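Long-range contact in uncharacterized protein (Eubacterium siraeum, PDB 4OBM), which is of unknown function but belongs to the LytR-CpsA-Psr family and probably acts at the cell envelope: residues Y46-Y58 / T219-P233. Residues are numbered along the deposited sequence; the frame is centred on the assembly and turned at random.
Sequences YIAKNNTFVLMPY and TLSQNKSSVTDFYIP
Phe53 and Thr228 pair in parallel where strand 228-230 adds an outermost strand to a mixed beta sheet beside strand 52-58. Four backbone hydrogen bonds join them, starting with Phe53 N to Val227 O (2.7 Å) and ending with Tyr231 N to Leu55 O. Just ahead of the strand pair, the end of helix 213-220 meets the turn of the beta hairpin formed by strands 40-47 and 52-58, where Asn51 and Thr52 face Ile47 in a G1 beta bulge. Thr219 makes this junction. Thr219 OG1 is hydrogen-bonded to Tyr46 OH (2.6 Å), at the edge of the tyrosine ring and in its plane, either hydroxyl being able to donate, and accepts a bond from Asn51 ND2 (2.6 Å), nearly in the plane of that amide. A valine in place of Thr219 would probably leave Tyr46 OH and Asn51 ND2 without this shared partner.

Phe53 can be followed outward. Phe53 CB and CG both lie near Val227 O, CB also nearing Thr228 CG2; Phe53 CD2 comes within 3.4 Å of Val227 O, which lies in the ring plane, and also meets Val227 CG2; Phe53 CE2 reaches Thr219 CG2 (3.8 Å) and Leu220 CD2. With CG anti to the carbonyl carbon (chi1 -67°), the ring runs alongside Val227, and Tyr46 CD1 lies over one face, towards the rim. Lys224 NZ approaches Asn51 O from above its carbonyl plane and also binds a water that contacts Thr52 OG1. At the far end, where Tyr58 and Tyr231 also touch helix 246-256, Pro233 CG presses over one face of the Tyr58 ring, 3.9 Å from its centroid, and packs tightly against Met56 CE at 3.5 Å.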
ATOM      1  N   TYR A  46      -3.420   8.237   3.027  1.00 27.17           N
ATOM      2  CA  TYR A  46      -4.796   8.705   3.107  1.00 27.91           C
ATOM      3  C   TYR A  46      -4.815  10.228   3.039  1.00 32.22           C
ATOM      4  O   TYR A  46      -4.196  10.897   3.877  1.00 32.32           O
ATOM      5  CB  TYR A  46      -5.461   8.207   4.403  1.00 29.60           C
ATOM      6  CG  TYR A  46      -6.828   8.802   4.684  1.00 32.01           C
ATOM      7  CD1 TYR A  46      -7.880   8.646   3.783  1.00 33.16           C
ATOM      8  CD2 TYR A  46      -7.071   9.522   5.852  1.00 33.01           C
ATOM      9  CE1 TYR A  46      -9.137   9.187   4.039  1.00 32.61           C
ATOM     10  CE2 TYR A  46      -8.329  10.059   6.122  1.00 33.68           C
ATOM     11  CZ  TYR A  46      -9.363   9.872   5.221  1.00 37.97           C
ATOM     12  OH  TYR A  46     -10.596  10.416   5.477  1.00 38.41           O
ATOM     13  N   ILE A  47      -5.483  10.771   2.014  1.00 29.65           N
ATOM     14  CA  ILE A  47      -5.659  12.224   1.862  1.00 29.74           C
ATOM     15  C   ILE A  47      -7.130  12.502   2.185  1.00 33.99           C
ATOM     16  O   ILE A  47      -7.993  12.273   1.340  1.00 31.96           O
ATOM     17  CB  ILE A  47      -5.221  12.791   0.485  1.00 32.31           C
ATOM     18  CG1 ILE A  47      -3.933  12.122  -0.068  1.00 32.72           C
ATOM     19  CG2 ILE A  47      -5.167  14.341   0.505  1.00 31.77           C
ATOM     20  CD1 ILE A  47      -2.579  12.679   0.370  1.00 44.83           C
ATOM     21  N   ALA A  48      -7.407  12.934   3.427  1.00 33.61           N
ATOM     22  CA  ALA A  48      -8.752  13.189   3.938  1.00 35.47           C
ATOM     23  C   ALA A  48      -9.525  14.214   3.109  1.00 42.99           C
ATOM     24  O   ALA A  48     -10.717  14.008   2.892  1.00 42.87           O
ATOM     25  CB  ALA A  48      -8.696  13.639   5.386  1.00 36.75           C
ATOM     26  N   LYS A  49      -8.864  15.297   2.643  1.00 42.98           N
ATOM     27  CA  LYS A  49      -9.500  16.351   1.829  1.00 44.70           C
ATOM     28  C   LYS A  49     -10.078  15.765   0.520  1.00 47.89           C
ATOM     29  O   LYS A  49     -11.174  16.152   0.113  1.00 48.46           O
ATOM     30  CB  LYS A  49      -8.489  17.469   1.506  1.00 48.28           C
ATOM     31  CG  LYS A  49      -9.127  18.770   1.030  1.00 73.04           C
ATOM     32  CD  LYS A  49      -8.105  19.723   0.402  1.00 86.47           C
ATOM     33  CE  LYS A  49      -8.067  19.634  -1.107  1.00 97.54           C
ATOM     34  NZ  LYS A  49      -7.066  20.566  -1.690  1.00106.50           N
ATOM     35  N   ASN A  50      -9.348  14.811  -0.101  1.00 41.62           N
ATOM     36  CA  ASN A  50      -9.719  14.169  -1.361  1.00 40.74           C
ATOM     37  C   ASN A  50     -10.485  12.843  -1.173  1.00 41.87           C
ATOM     38  O   ASN A  50     -10.908  12.249  -2.169  1.00 40.44           O
ATOM     39  CB  ASN A  50      -8.459  13.918  -2.197  1.00 41.84           C
ATOM     40  CG  ASN A  50      -7.946  15.141  -2.906  1.00 57.88           C
ATOM     41  OD1 ASN A  50      -7.431  16.076  -2.292  1.00 49.91           O
ATOM     42  ND2 ASN A  50      -8.054  15.148  -4.227  1.00 53.12           N
ATOM     43  N   ASN A  51     -10.687  12.394   0.090  1.00 36.95           N
ATOM     44  CA  ASN A  51     -11.363  11.130   0.426  1.00 35.27           C
ATOM     45  C   ASN A  51     -10.771   9.989  -0.417  1.00 35.73           C
ATOM     46  O   ASN A  51     -11.500   9.200  -1.027  1.00 34.59           O
ATOM     47  CB  ASN A  51     -12.900  11.228   0.252  1.00 36.22           C
ATOM     48  CG  ASN A  51     -13.595  12.124   1.242  1.00 51.48           C
ATOM     49  OD1 ASN A  51     -14.131  13.177   0.890  1.00 43.13           O
ATOM     50  ND2 ASN A  51     -13.628  11.720   2.501  1.00 40.04           N
ATOM     51  N   THR A  52      -9.435   9.952  -0.496  1.00 32.42           N
ATOM     52  CA  THR A  52      -8.734   8.947  -1.287  1.00 31.65           C
ATOM     53  C   THR A  52      -7.552   8.361  -0.512  1.00 33.68           C
ATOM     54  O   THR A  52      -7.031   8.965   0.430  1.00 33.18           O
ATOM     55  CB  THR A  52      -8.308   9.510  -2.679  1.00 40.80           C
ATOM     56  OG1 THR A  52      -8.091   8.416  -3.577  1.00 36.43           O
ATOM     57  CG2 THR A  52      -7.061  10.400  -2.629  1.00 39.34           C
ATOM     58  N   PHE A  53      -7.159   7.161  -0.936  1.00 28.16           N
ATOM     59  CA  PHE A  53      -6.012   6.411  -0.458  1.00 26.40           C
ATOM     60  C   PHE A  53      -5.065   6.281  -1.652  1.00 29.94           C
ATOM     61  O   PHE A  53      -5.484   5.772  -2.686  1.00 30.47           O
ATOM     62  CB  PHE A  53      -6.462   5.047   0.102  1.00 26.46           C
ATOM     63  CG  PHE A  53      -7.294   5.144   1.358  1.00 27.16           C
ATOM     64  CD1 PHE A  53      -6.688   5.153   2.617  1.00 29.45           C
ATOM     65  CD2 PHE A  53      -8.685   5.205   1.292  1.00 28.09           C
ATOM     66  CE1 PHE A  53      -7.462   5.216   3.785  1.00 30.13           C
ATOM     67  CE2 PHE A  53      -9.455   5.289   2.463  1.00 30.69           C
ATOM     68  CZ  PHE A  53      -8.839   5.283   3.703  1.00 28.19           C
ATOM     69  N   VAL A  54      -3.840   6.827  -1.555  1.00 25.86           N
ATOM     70  CA  VAL A  54      -2.853   6.809  -2.651  1.00 25.04           C
ATOM     71  C   VAL A  54      -1.835   5.704  -2.378  1.00 29.45           C
ATOM     72  O   VAL A  54      -1.180   5.706  -1.330  1.00 29.59           O
ATOM     73  CB  VAL A  54      -2.165   8.186  -2.858  1.00 28.97           C
ATOM     74  CG1 VAL A  54      -1.206   8.161  -4.053  1.00 28.48           C
ATOM     75  CG2 VAL A  54      -3.198   9.298  -3.026  1.00 29.60           C
ATOM     76  N   LEU A  55      -1.695   4.774  -3.313  1.00 25.28           N
ATOM     77  CA  LEU A  55      -0.715   3.699  -3.157  1.00 24.71           C
ATOM     78  C   LEU A  55       0.511   3.997  -3.987  1.00 25.62           C
ATOM     79  O   LEU A  55       0.376   4.486  -5.097  1.00 27.61           O
ATOM     80  CB  LEU A  55      -1.285   2.323  -3.552  1.00 24.92           C
ATOM     81  CG  LEU A  55      -2.592   1.869  -2.886  1.00 29.51           C
ATOM     82  CD1 LEU A  55      -3.341   0.902  -3.786  1.00 28.64           C
ATOM     83  CD2 LEU A  55      -2.319   1.221  -1.539  1.00 31.56           C
HETATM   84  N   MSE A  56       1.702   3.715  -3.450  1.00 18.71           N
HETATM   85  CA  MSE A  56       2.978   3.887  -4.156  1.00 16.17           C
HETATM   86  C   MSE A  56       3.827   2.666  -3.972  1.00 21.90           C
HETATM   87  O   MSE A  56       4.433   2.533  -2.913  1.00 22.00           O
HETATM   88  CB  MSE A  56       3.758   5.135  -3.700  1.00 16.48           C
HETATM   89  CG  MSE A  56       3.299   6.344  -4.420  1.00 22.97           C
HETATM   90 SE   MSE A  56       4.267   7.906  -3.948  0.75 27.39          SE
HETATM   91  CE  MSE A  56       5.910   7.568  -4.692  1.00 25.01           C
ATOM     92  N   PRO A  57       3.921   1.789  -4.987  1.00 20.81           N
ATOM     93  CA  PRO A  57       4.763   0.604  -4.838  1.00 21.24           C
ATOM     94  C   PRO A  57       6.205   0.902  -5.277  1.00 27.03           C
ATOM     95  O   PRO A  57       6.465   1.849  -6.012  1.00 28.58           O
ATOM     96  CB  PRO A  57       4.073  -0.420  -5.750  1.00 22.55           C
ATOM     97  CG  PRO A  57       3.497   0.416  -6.850  1.00 26.99           C
ATOM     98  CD  PRO A  57       3.286   1.823  -6.329  1.00 22.95           C
ATOM     99  N   TYR A  58       7.137   0.100  -4.796  1.00 22.81           N
ATOM    100  CA  TYR A  58       8.570   0.232  -5.062  1.00 22.62           C
ATOM    101  C   TYR A  58       9.155  -1.137  -5.274  1.00 25.95           C
ATOM    102  O   TYR A  58       8.803  -2.046  -4.524  1.00 25.77           O
ATOM    103  CB  TYR A  58       9.278   0.896  -3.854  1.00 22.87           C
ATOM    104  CG  TYR A  58       8.869   2.326  -3.605  1.00 23.37           C
ATOM    105  CD1 TYR A  58       7.786   2.629  -2.785  1.00 23.69           C
ATOM    106  CD2 TYR A  58       9.613   3.383  -4.121  1.00 25.06           C
ATOM    107  CE1 TYR A  58       7.381   3.946  -2.583  1.00 21.52           C
ATOM    108  CE2 TYR A  58       9.248   4.705  -3.880  1.00 26.11           C
ATOM    109  CZ  TYR A  58       8.120   4.981  -3.125  1.00 27.11           C
ATOM    110  OH  TYR A  58       7.806   6.280  -2.824  1.00 26.29           O
ATOM    111  N   THR A 219     -14.801   8.606   4.888  1.00 30.96           N
ATOM    112  CA  THR A 219     -14.339   8.492   3.494  1.00 30.20           C
ATOM    113  C   THR A 219     -14.962   7.285   2.770  1.00 32.82           C
ATOM    114  O   THR A 219     -15.321   7.406   1.594  1.00 33.43           O
ATOM    115  CB  THR A 219     -12.792   8.458   3.462  1.00 33.79           C
ATOM    116  OG1 THR A 219     -12.321   9.794   3.627  1.00 33.13           O
ATOM    117  CG2 THR A 219     -12.219   7.894   2.165  1.00 29.12           C
ATOM    118  N   LEU A 220     -15.059   6.138   3.451  1.00 28.15           N
ATOM    119  CA  LEU A 220     -15.600   4.905   2.870  1.00 27.80           C
ATOM    120  C   LEU A 220     -17.143   4.902   2.823  1.00 33.18           C
ATOM    121  O   LEU A 220     -17.720   4.145   2.042  1.00 32.15           O
ATOM    122  CB  LEU A 220     -15.102   3.672   3.645  1.00 26.93           C
ATOM    123  CG  LEU A 220     -13.599   3.453   3.742  1.00 30.19           C
ATOM    124  CD1 LEU A 220     -13.297   2.362   4.758  1.00 29.47           C
ATOM    125  CD2 LEU A 220     -12.989   3.115   2.376  1.00 31.04           C
ATOM    126  N   SER A 221     -17.799   5.740   3.650  1.00 32.37           N
ATOM    127  CA  SER A 221     -19.259   5.881   3.685  1.00 33.78           C
ATOM    128  C   SER A 221     -19.763   6.880   2.602  1.00 39.41           C
ATOM    129  O   SER A 221     -20.973   7.125   2.504  1.00 38.66           O
ATOM    130  CB  SER A 221     -19.716   6.323   5.072  1.00 38.92           C
ATOM    131  OG  SER A 221     -19.339   7.667   5.326  1.00 53.66           O
ATOM    132  N   GLN A 222     -18.839   7.439   1.792  1.00 37.49           N
ATOM    133  CA  GLN A 222     -19.193   8.357   0.705  1.00 39.76           C
ATOM    134  C   GLN A 222     -19.688   7.548  -0.504  1.00 47.00           C
ATOM    135  O   GLN A 222     -19.344   6.367  -0.651  1.00 47.20           O
ATOM    136  CB  GLN A 222     -18.007   9.272   0.317  1.00 41.14           C
ATOM    137  CG  GLN A 222     -17.456  10.147   1.464  1.00 48.74           C
ATOM    138  CD  GLN A 222     -18.496  11.074   2.063  1.00 61.63           C
ATOM    139  OE1 GLN A 222     -18.985  12.008   1.415  1.00 56.37           O
ATOM    140  NE2 GLN A 222     -18.863  10.830   3.318  1.00 49.65           N
ATOM    141  N   ASN A 223     -20.519   8.166  -1.342  1.00 45.87           N
ATOM    142  CA  ASN A 223     -21.089   7.525  -2.523  1.00 46.30           C
ATOM    143  C   ASN A 223     -20.052   7.501  -3.649  1.00 48.61           C
ATOM    144  O   ASN A 223     -20.201   8.196  -4.654  1.00 49.20           O
ATOM    145  CB  ASN A 223     -22.379   8.256  -2.953  1.00 49.57           C
ATOM    146  CG  ASN A 223     -23.261   7.452  -3.882  1.00 72.20           C
ATOM    147  OD1 ASN A 223     -23.479   6.241  -3.697  1.00 65.07           O
ATOM    148  ND2 ASN A 223     -23.825   8.120  -4.878  1.00 62.67           N
ATOM    149  N   LYS A 224     -18.985   6.717  -3.465  1.00 43.07           N
ATOM    150  CA  LYS A 224     -17.903   6.620  -4.432  1.00 41.98           C
ATOM    151  C   LYS A 224     -17.715   5.202  -4.934  1.00 44.96           C
ATOM    152  O   LYS A 224     -17.816   4.248  -4.160  1.00 45.10           O
ATOM    153  CB  LYS A 224     -16.584   7.112  -3.815  1.00 43.60           C
ATOM    154  CG  LYS A 224     -16.372   8.620  -3.853  1.00 54.23           C
ATOM    155  CD  LYS A 224     -15.027   9.007  -3.230  1.00 55.92           C
ATOM    156  CE  LYS A 224     -14.084   9.652  -4.213  1.00 60.04           C
ATOM    157  NZ  LYS A 224     -12.699   9.758  -3.674  1.00 60.04           N
ATOM    158  N   SER A 225     -17.405   5.067  -6.233  1.00 40.14           N
ATOM    159  CA  SER A 225     -17.086   3.775  -6.838  1.00 38.68           C
ATOM    160  C   SER A 225     -15.646   3.425  -6.498  1.00 39.08           C
ATOM    161  O   SER A 225     -15.278   2.246  -6.470  1.00 37.88           O
ATOM    162  CB  SER A 225     -17.290   3.819  -8.347  1.00 42.74           C
ATOM    163  OG  SER A 225     -18.664   4.014  -8.629  1.00 57.35           O
ATOM    164  N   SER A 226     -14.832   4.467  -6.221  1.00 33.37           N
ATOM    165  CA  SER A 226     -13.429   4.297  -5.870  1.00 31.83           C
ATOM    166  C   SER A 226     -12.943   5.308  -4.824  1.00 35.06           C
ATOM    167  O   SER A 226     -13.248   6.504  -4.894  1.00 34.07           O
ATOM    168  CB  SER A 226     -12.556   4.395  -7.112  1.00 33.24           C
ATOM    169  OG  SER A 226     -11.212   4.062  -6.820  1.00 36.20           O
ATOM    170  N   VAL A 227     -12.148   4.801  -3.871  1.00 30.93           N
ATOM    171  CA  VAL A 227     -11.492   5.591  -2.830  1.00 30.51           C
ATOM    172  C   VAL A 227      -9.965   5.421  -2.993  1.00 34.72           C
ATOM    173  O   VAL A 227      -9.194   5.712  -2.079  1.00 34.97           O
ATOM    174  CB  VAL A 227     -11.980   5.244  -1.391  1.00 32.34           C
ATOM    175  CG1 VAL A 227     -13.447   5.632  -1.201  1.00 32.00           C
ATOM    176  CG2 VAL A 227     -11.729   3.770  -1.050  1.00 30.52           C
ATOM    177  N   THR A 228      -9.530   4.945  -4.161  1.00 31.68           N
ATOM    178  CA  THR A 228      -8.100   4.731  -4.363  1.00 31.07           C
ATOM    179  C   THR A 228      -7.560   5.428  -5.609  1.00 37.20           C
ATOM    180  O   THR A 228      -8.297   5.848  -6.503  1.00 37.21           O
ATOM    181  CB  THR A 228      -7.735   3.223  -4.369  1.00 30.58           C
ATOM    182  OG1 THR A 228      -8.556   2.496  -5.281  1.00 28.51           O
ATOM    183  CG2 THR A 228      -7.823   2.607  -2.999  1.00 27.31           C
ATOM    184  N   ASP A 229      -6.236   5.573  -5.599  1.00 33.96           N
ATOM    185  CA  ASP A 229      -5.368   6.124  -6.612  1.00 33.44           C
ATOM    186  C   ASP A 229      -3.992   5.529  -6.402  1.00 34.54           C
ATOM    187  O   ASP A 229      -3.711   4.976  -5.341  1.00 31.75           O
ATOM    188  CB  ASP A 229      -5.328   7.656  -6.534  1.00 36.48           C
ATOM    189  CG  ASP A 229      -6.442   8.321  -7.300  1.00 54.62           C
ATOM    190  OD1 ASP A 229      -6.324   8.428  -8.542  1.00 58.46           O
ATOM    191  OD2 ASP A 229      -7.436   8.742  -6.661  1.00 59.42           O
ATOM    192  N   PHE A 230      -3.141   5.614  -7.416  1.00 32.70           N
ATOM    193  CA  PHE A 230      -1.780   5.135  -7.307  1.00 32.57           C
ATOM    194  C   PHE A 230      -0.874   5.910  -8.230  1.00 36.99           C
ATOM    195  O   PHE A 230      -1.301   6.392  -9.277  1.00 37.67           O
ATOM    196  CB  PHE A 230      -1.661   3.608  -7.553  1.00 33.84           C
ATOM    197  CG  PHE A 230      -1.897   3.108  -8.957  1.00 35.58           C
ATOM    198  CD1 PHE A 230      -0.886   3.158  -9.909  1.00 39.37           C
ATOM    199  CD2 PHE A 230      -3.095   2.494  -9.299  1.00 38.03           C
ATOM    200  CE1 PHE A 230      -1.095   2.669 -11.206  1.00 41.19           C
ATOM    201  CE2 PHE A 230      -3.308   2.007 -10.594  1.00 41.62           C
ATOM    202  CZ  PHE A 230      -2.306   2.092 -11.540  1.00 40.26           C
ATOM    203  N   TYR A 231       0.385   6.021  -7.815  1.00 33.25           N
ATOM    204  CA  TYR A 231       1.498   6.581  -8.563  1.00 32.82           C
ATOM    205  C   TYR A 231       2.607   5.514  -8.610  1.00 35.85           C
ATOM    206  O   TYR A 231       2.872   4.857  -7.595  1.00 32.90           O
ATOM    207  CB  TYR A 231       2.008   7.905  -7.956  1.00 34.25           C
ATOM    208  CG  TYR A 231       3.201   8.421  -8.722  1.00 36.34           C
ATOM    209  CD1 TYR A 231       3.050   8.969  -9.992  1.00 39.38           C
ATOM    210  CD2 TYR A 231       4.496   8.214  -8.254  1.00 36.64           C
ATOM    211  CE1 TYR A 231       4.152   9.328 -10.760  1.00 41.50           C
ATOM    212  CE2 TYR A 231       5.606   8.567  -9.016  1.00 38.12           C
ATOM    213  CZ  TYR A 231       5.428   9.132 -10.266  1.00 45.74           C
ATOM    214  OH  TYR A 231       6.502   9.511 -11.024  1.00 47.12           O
ATOM    215  N   ILE A 232       3.251   5.340  -9.779  1.00 33.83           N
ATOM    216  CA  ILE A 232       4.318   4.345  -9.897  1.00 32.64           C
ATOM    217  C   ILE A 232       5.679   5.062 -10.033  1.00 37.64           C
ATOM    218  O   ILE A 232       6.003   5.589 -11.095  1.00 38.23           O
ATOM    219  CB  ILE A 232       4.080   3.295 -11.017  1.00 34.87           C
ATOM    220  CG1 ILE A 232       2.622   2.741 -11.018  1.00 34.49           C
ATOM    221  CG2 ILE A 232       5.153   2.171 -11.001  1.00 34.24           C
ATOM    222  CD1 ILE A 232       2.325   1.497 -10.126  1.00 36.53           C
ATOM    223  N   PRO A 233       6.494   5.051  -8.956  1.00 34.67           N
ATOM    224  CA  PRO A 233       7.844   5.638  -9.035  1.00 34.93           C
ATOM    225  C   PRO A 233       8.691   4.960 -10.127  1.00 35.76           C
ATOM    226  O   PRO A 233       8.810   3.727 -10.167  1.00 33.28           O
ATOM    227  CB  PRO A 233       8.413   5.418  -7.621  1.00 36.48           C
ATOM    228  CG  PRO A 233       7.231   5.127  -6.763  1.00 40.37           C
ATOM    229  CD  PRO A 233       6.245   4.445  -7.631  1.00 35.76           C
TER
HETATM  230  O   HOH W   1     -10.655   8.571  -5.216  1.00 53.03           O